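Local coordinates for high-potential iron-sulfur protein (Rhodoferax fermentans, PDB 1HLQ), which carries electrons through a high-potential 4Fe-4S cluster, serving anaerobic electron transport that includes photosynthetic electron transfer in purple bacteria, at residues Ala1-Val5 and Phe57-Val63; Leu15-Thr21 and Val62-Cys68. All blocks are in the same frame, centred on the assembly; numbering follows the deposited sequence.

Interaction 1. Residues Ala1-Val5 and Phe57-Val63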
loop_
_atom_site.group_PDB
_atom_site.type_symbol
_atom_site.label_atom_id
_atom_site.label_comp_id
_atom_site.label_asym_id
_atom_site.label_seq_id
_atom_site.Cartn_x
_atom_site.Cartn_y
_atom_site.Cartn_z
ATOM N N ALA A 1 -17.234 -7.597 9.385
ATOM C CA ALA A 1 -15.975 -7.419 10.155
ATOM C C ALA A 1 -14.927 -8.452 9.763
ATOM O O ALA A 1 -15.164 -9.664 9.749
ATOM C CB ALA A 1 -16.223 -7.509 11.648
ATOM N N ALA A 2 -13.717 -7.965 9.568
ATOM C CA ALA A 2 -12.573 -8.768 9.184
ATOM C C ALA A 2 -11.542 -8.782 10.301
ATOM O O ALA A 2 -11.579 -7.964 11.225
ATOM C CB ALA A 2 -11.924 -8.150 7.948
ATOM N N PRO A 3 -10.585 -9.690 10.226
ATOM C CA PRO A 3 -9.504 -9.753 11.174
ATOM C C PRO A 3 -8.780 -8.408 11.243
ATOM O O PRO A 3 -8.508 -7.764 10.230
ATOM C CB PRO A 3 -8.547 -10.801 10.617
ATOM C CG PRO A 3 -9.468 -11.683 9.842
ATOM C CD PRO A 3 -10.424 -10.731 9.175
ATOM N N LEU A 4 -8.393 -8.038 12.461
ATOM C CA LEU A 4 -7.620 -6.811 12.611
ATOM C C LEU A 4 -6.186 -7.009 12.162
ATOM O O LEU A 4 -5.560 -8.064 12.301
ATOM C CB LEU A 4 -7.592 -6.376 14.086
ATOM C CG LEU A 4 -8.930 -5.897 14.668
ATOM C CD1 LEU A 4 -8.795 -5.785 16.175
ATOM C CD2 LEU A 4 -9.380 -4.598 14.040
ATOM N N VAL A 5 -5.632 -5.939 11.581
ATOM C CA VAL A 5 -4.212 -5.927 11.247
ATOM C C VAL A 5 -3.395 -6.248 12.488
ATOM O O VAL A 5 -3.704 -5.755 13.586
ATOM C CB VAL A 5 -3.832 -4.525 10.714
ATOM C CG1 VAL A 5 -2.329 -4.345 10.587
ATOM C CG2 VAL A 5 -4.538 -4.240 9.393
ATOM N N PHE A 57 -4.399 -1.889 3.793
ATOM C CA PHE A 57 -4.419 -3.164 4.512
ATOM C C PHE A 57 -5.539 -4.079 4.040
ATOM O O PHE A 57 -6.621 -4.203 4.602
ATOM C CB PHE A 57 -4.550 -2.877 6.030
ATOM C CG PHE A 57 -3.310 -2.211 6.569
ATOM C CD1 PHE A 57 -3.277 -0.832 6.798
ATOM C CD2 PHE A 57 -2.160 -2.938 6.812
ATOM C CE1 PHE A 57 -2.107 -0.245 7.241
ATOM C CE2 PHE A 57 -0.995 -2.369 7.279
ATOM C CZ PHE A 57 -0.977 -0.985 7.491
ATOM N N ALA A 58 -5.275 -4.792 2.945
ATOM C CA ALA A 58 -6.224 -5.705 2.335
ATOM C C ALA A 58 -6.574 -6.886 3.235
ATOM O O ALA A 58 -5.748 -7.419 3.954
ATOM C CB ALA A 58 -5.651 -6.252 1.026
ATOM N N GLY A 59 -7.847 -7.226 3.213
ATOM C CA GLY A 59 -8.438 -8.362 3.878
ATOM C C GLY A 59 -8.649 -8.242 5.366
ATOM O O GLY A 59 -9.127 -9.140 6.035
ATOM N N LYS A 60 -8.292 -7.071 5.885
ATOM C CA LYS A 60 -8.296 -6.809 7.318
ATOM C C LYS A 60 -8.942 -5.473 7.647
ATOM O O LYS A 60 -9.518 -4.803 6.803
ATOM C CB LYS A 60 -6.849 -6.861 7.816
ATOM C CG LYS A 60 -6.134 -8.176 7.636
ATOM C CD LYS A 60 -4.947 -8.453 8.506
ATOM C CE LYS A 60 -4.289 -9.786 8.187
ATOM N NZ LYS A 60 -3.300 -10.210 9.209
ATOM N N GLU A 61 -8.939 -5.155 8.937
ATOM C CA GLU A 61 -9.451 -3.887 9.426
ATOM C C GLU A 61 -8.403 -3.296 10.373
ATOM O O GLU A 61 -7.600 -4.022 10.956
ATOM C CB GLU A 61 -10.790 -4.024 10.159
ATOM C CG GLU A 61 -11.927 -4.274 9.173
ATOM C CD GLU A 61 -13.312 -4.348 9.743
ATOM O OE1 GLU A 61 -14.256 -4.346 8.925
ATOM O OE2 GLU A 61 -13.482 -4.441 10.966
ATOM N N VAL A 62 -8.419 -1.963 10.448
ATOM C CA VAL A 62 -7.539 -1.256 11.373
ATOM C C VAL A 62 -8.370 -0.732 12.541
ATOM O O VAL A 62 -9.596 -0.627 12.421
ATOM C CB VAL A 62 -6.794 -0.090 10.694
ATOM C CG1 VAL A 62 -5.831 -0.632 9.633
ATOM C CG2 VAL A 62 -7.742 0.940 10.090
ATOM N N VAL A 63 -7.729 -0.424 13.649
ATOM C CA VAL A 63 -8.411 0.122 14.827
ATOM C C VAL A 63 -8.462 1.633 14.657
ATOM O O VAL A 63 -7.443 2.273 14.340
ATOM C CB VAL A 63 -7.686 -0.286 16.110
ATOM C CG1 VAL A 63 -8.308 0.343 17.348
ATOM C CG2 VAL A 63 -7.752 -1.808 16.228
HETATM O O HOH W 1 -5.143 -10.718 11.281
#

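Interaction 2. Residues Leu15-Thr21 and Val62-Cys68. With SF4 (iron/sulfur cluster), chain G.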
loop_
_atom_site.group_PDB
_atom_site.type_symbol
_atom_site.label_atom_id
_atom_site.label_comp_id
_atom_site.label_asym_id
_atom_site.label_seq_id
_atom_site.Cartn_x
_atom_site.Cartn_y
_atom_site.Cartn_z
ATOM N N LEU A 15 4.916 0.297 7.545
ATOM C CA LEU A 15 4.299 1.591 7.763
ATOM C C LEU A 15 4.277 2.025 9.219
ATOM O O LEU A 15 3.630 3.015 9.584
ATOM C CB LEU A 15 2.862 1.574 7.223
ATOM C CG LEU A 15 2.726 1.474 5.700
ATOM C CD1 LEU A 15 1.314 1.149 5.280
ATOM C CD2 LEU A 15 3.173 2.788 5.066
ATOM N N GLY A 16 4.957 1.295 10.101
ATOM C CA GLY A 16 4.953 1.616 11.526
ATOM C C GLY A 16 3.557 1.602 12.123
ATOM O O GLY A 16 3.253 2.359 13.045
ATOM N N TYR A 17 2.657 0.758 11.601
ATOM C CA TYR A 17 1.296 0.735 12.109
ATOM C C TYR A 17 1.229 0.289 13.565
ATOM O O TYR A 17 1.851 -0.683 13.980
ATOM C CB TYR A 17 0.436 -0.240 11.280
ATOM C CG TYR A 17 -0.949 -0.442 11.859
ATOM C CD1 TYR A 17 -1.998 0.424 11.612
ATOM C CD2 TYR A 17 -1.212 -1.554 12.660
ATOM C CE1 TYR A 17 -3.238 0.237 12.201
ATOM C CE2 TYR A 17 -2.444 -1.764 13.247
ATOM C CZ TYR A 17 -3.467 -0.878 12.986
ATOM O OH TYR A 17 -4.716 -1.060 13.544
ATOM N N VAL A 18 0.404 1.017 14.315
ATOM C CA VAL A 18 0.107 0.652 15.696
ATOM C C VAL A 18 -1.409 0.702 15.838
ATOM O O VAL A 18 -2.090 1.554 15.267
ATOM C CB VAL A 18 0.779 1.524 16.765
ATOM C CG1 VAL A 18 2.261 1.192 16.896
ATOM C CG2 VAL A 18 0.552 2.991 16.474
ATOM N N ALA A 19 -1.948 -0.189 16.686
ATOM C CA ALA A 19 -3.367 -0.196 16.941
ATOM C C ALA A 19 -3.804 0.939 17.862
ATOM O O ALA A 19 -5.000 1.217 17.914
ATOM C CB ALA A 19 -3.825 -1.517 17.541
ATOM N N ASP A 20 -2.847 1.621 18.479
ATOM C CA ASP A 20 -3.149 2.731 19.382
ATOM C C ASP A 20 -2.108 3.814 19.098
ATOM O O ASP A 20 -0.934 3.607 19.343
ATOM C CB ASP A 20 -3.032 2.269 20.828
ATOM C CG ASP A 20 -3.317 3.327 21.869
ATOM O OD1 ASP A 20 -3.454 2.906 23.054
ATOM O OD2 ASP A 20 -3.370 4.534 21.564
ATOM N N THR A 21 -2.558 4.940 18.573
ATOM C CA THR A 21 -1.693 6.058 18.221
ATOM C C THR A 21 -0.814 6.561 19.355
ATOM O O THR A 21 0.285 7.077 19.107
ATOM C CB THR A 21 -2.536 7.198 17.635
ATOM O OG1 THR A 21 -1.637 8.130 17.035
ATOM C CG2 THR A 21 -3.344 7.913 18.697
ATOM N N VAL A 62 -8.419 -1.963 10.448
ATOM C CA VAL A 62 -7.539 -1.256 11.373
ATOM C C VAL A 62 -8.370 -0.732 12.541
ATOM O O VAL A 62 -9.596 -0.627 12.421
ATOM C CB VAL A 62 -6.794 -0.090 10.694
ATOM C CG1 VAL A 62 -5.831 -0.632 9.633
ATOM C CG2 VAL A 62 -7.742 0.940 10.090
ATOM N N VAL A 63 -7.729 -0.424 13.649
ATOM C CA VAL A 63 -8.411 0.122 14.827
ATOM C C VAL A 63 -8.462 1.633 14.657
ATOM O O VAL A 63 -7.443 2.273 14.340
ATOM C CB VAL A 63 -7.686 -0.286 16.110
ATOM C CG1 VAL A 63 -8.308 0.343 17.348
ATOM C CG2 VAL A 63 -7.752 -1.808 16.228
ATOM N N ALA A 64 -9.614 2.259 14.913
ATOM C CA ALA A 64 -9.820 3.682 14.695
ATOM C C ALA A 64 -8.893 4.576 15.500
ATOM O O ALA A 64 -8.509 5.679 15.058
ATOM C CB ALA A 64 -11.274 4.019 14.953
ATOM N N LYS A 65 -8.479 4.097 16.651
ATOM C CA LYS A 65 -7.549 4.687 17.578
ATOM C C LYS A 65 -6.106 4.571 17.104
ATOM O O LYS A 65 -5.186 5.114 17.714
ATOM C CB LYS A 65 -7.545 3.876 18.900
ATOM C CG LYS A 65 -8.677 4.139 19.853
ATOM C CD LYS A 65 -8.606 3.257 21.089
ATOM C CE LYS A 65 -7.325 3.459 21.876
ATOM N NZ LYS A 65 -7.515 2.997 23.277
ATOM N N GLY A 66 -5.874 3.776 16.055
ATOM C CA GLY A 66 -4.578 3.447 15.532
ATOM C C GLY A 66 -3.910 4.518 14.688
ATOM O O GLY A 66 -4.385 5.640 14.584
ATOM N N TRP A 67 -2.783 4.169 14.075
ATOM C CA TRP A 67 -1.992 5.101 13.287
ATOM C C TRP A 67 -0.973 4.340 12.450
ATOM O O TRP A 67 -0.496 3.280 12.824
ATOM C CB TRP A 67 -1.201 6.012 14.255
ATOM C CG TRP A 67 -0.356 7.059 13.595
ATOM C CD1 TRP A 67 -0.745 8.318 13.250
ATOM C CD2 TRP A 67 1.013 6.952 13.209
ATOM N NE1 TRP A 67 0.287 9.010 12.651
ATOM C CE2 TRP A 67 1.385 8.185 12.619
ATOM C CE3 TRP A 67 1.978 5.940 13.293
ATOM C CZ2 TRP A 67 2.663 8.423 12.120
ATOM C CZ3 TRP A 67 3.245 6.176 12.789
ATOM C CH2 TRP A 67 3.576 7.409 12.222
ATOM N N CYS A 68 -0.638 4.934 11.310
ATOM C CA CYS A 68 0.481 4.442 10.516
ATOM C C CYS A 68 1.125 5.658 9.847
ATOM O O CYS A 68 0.587 6.765 9.878
ATOM C CB CYS A 68 0.164 3.341 9.527
ATOM S SG CYS A 68 -0.410 3.956 7.928
HETATM FE FE1 SF4 G . -4.869 4.289 9.748
HETATM FE FE2 SF4 G . -4.683 6.110 7.705
HETATM FE FE3 SF4 G . -4.848 3.465 7.176
HETATM FE FE4 SF4 G . -2.611 4.487 8.295
HETATM S S1 SF4 G . -3.415 5.032 6.204
HETATM S S2 SF4 G . -3.694 2.540 8.990
HETATM S S3 SF4 G . -3.446 6.141 9.662
HETATM S S4 SF4 G . -6.503 4.678 8.165
HETATM O O HOH W 2 -4.787 4.402 24.951
#

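Interaction 1. Residues Ala1-Val5 and Phe57-Val63
The carbonyl oxygen of E61 is gripped by the N-terminal segment 1-5. V5 N donates to E61 O at 2.8 Å, with an N-H...O angle of 164°, and L4 adds a CA-H...O contact, its CA lying 3.2 Å from the same oxygen. The amide of E61 is used as well: it donates to P3 O at 2.9 Å. L4 and E61 thus form a single backbone bridge. The side chains show how such a bridge gains support on its flanks. On one, with V5 CG1 anti to the backbone N (chi1 169°), V5 CG2 lies anti to the carbonyl carbon and comes to 3.6 Å from F57 CB, also meeting V62 CG1; V5 and F57 lie roughly at right angles. On another, L4 CD2 reaches V63 CG2 at 3.9 Å. The E61 side chain runs out extended past A2, its CD 3.6 Å from A2 N; OE2 is bonded to Q51, while OE1 is near the terminal amine of A1, at a distance too long for a salt bridge. An alanine at E61 would keep both backbone bonds but would probably leave Q51 without this partner and open a gap beside A2. K60 CB packs on P3 O, and the extended lysine carries NZ to a salt bridge with D9 and to a water that also donates to L4 O. The whole is a lone beta bridge fastening the N-terminus to the segment 57-63, just past the type II turn F57-K60 and beside the cluster-pocket residues F57 and V62.

Interaction 2. Residues Leu15-Thr21 and Val62-Cys68
C68 and Y17 come together at the [4Fe-4S] cluster, their CB atoms 4.0 Å apart. C68 SG ligates an iron, FE4, at 2.3 Å, while Y17 CD1 and V62 CG1 both touch the inorganic sulfur S2. The C68 CB stands near the plane of the Y17 ring, at its edge, and is also approached by L15 O. Holding CG anti to its own amide (chi1 173°), Y17 sends its ring obliquely across V62, with CE1 3.8 Å from V62 CG1. The hydroxyl then accepts an almost straight bond from V63 N (3.1 Å, 172°), fixing the far end of the ring and using a backbone N-H of strand 62-63. The next layer illustrates how first-shell groups are positioned by backbone pairing. V18 and W67 form an antiparallel hydrogen-bonded pair, V18 N to W67 O at 2.9 Å and W67 N to V18 O at 3.0 Å, and one step outward T21 N donates to K65 O. G66, which has no side chain, brings its CA to 3.1 Å from V18 O. G16 O lies at the edge of the W67 ring, near its plane; W67 CB rests on T21 OG1, and W67 NE1 and the T21 hydroxyl are both bonded to Q36. At the margin D20 and K65 are near but form no salt bridge: D20 OD2 is bonded to the T22 hydroxyl, and a water donates to OD1 and accepts a weak bond from K65 NZ. Near the start of segment 15-21, G16, at positive phi, is the C-prime residue of the Schellman motif ending helix 10-14, whereas segment 62-68 opens with strand 62-63, the antiparallel partner of strand 51-52, and goes on through the type I turn V63-G66.

Interactions 1 and 2 have centres about 11 Å apart and share V62 and V63 of strand 62-63. Along the chain their segments alternate: 1-5, then 15-21 after helix 10-14, then the continuous run 57-68 that serves both. They also touch directly, V5 CG1 lying 3.7 Å from Y17 CD2 and F57 CZ 3.8 Å from L15 CD1, so the two are joined by apolar packing in which Y17 and F57 belong to the cluster pocket. Interaction 2 is close to the chain centre and supplies the ligand C68, while interaction 1 is further out, about 10 Å from that centre. In this fold, poor in regular helix and strand, isolated bridges thus tie the N-terminal part to the cluster-binding part.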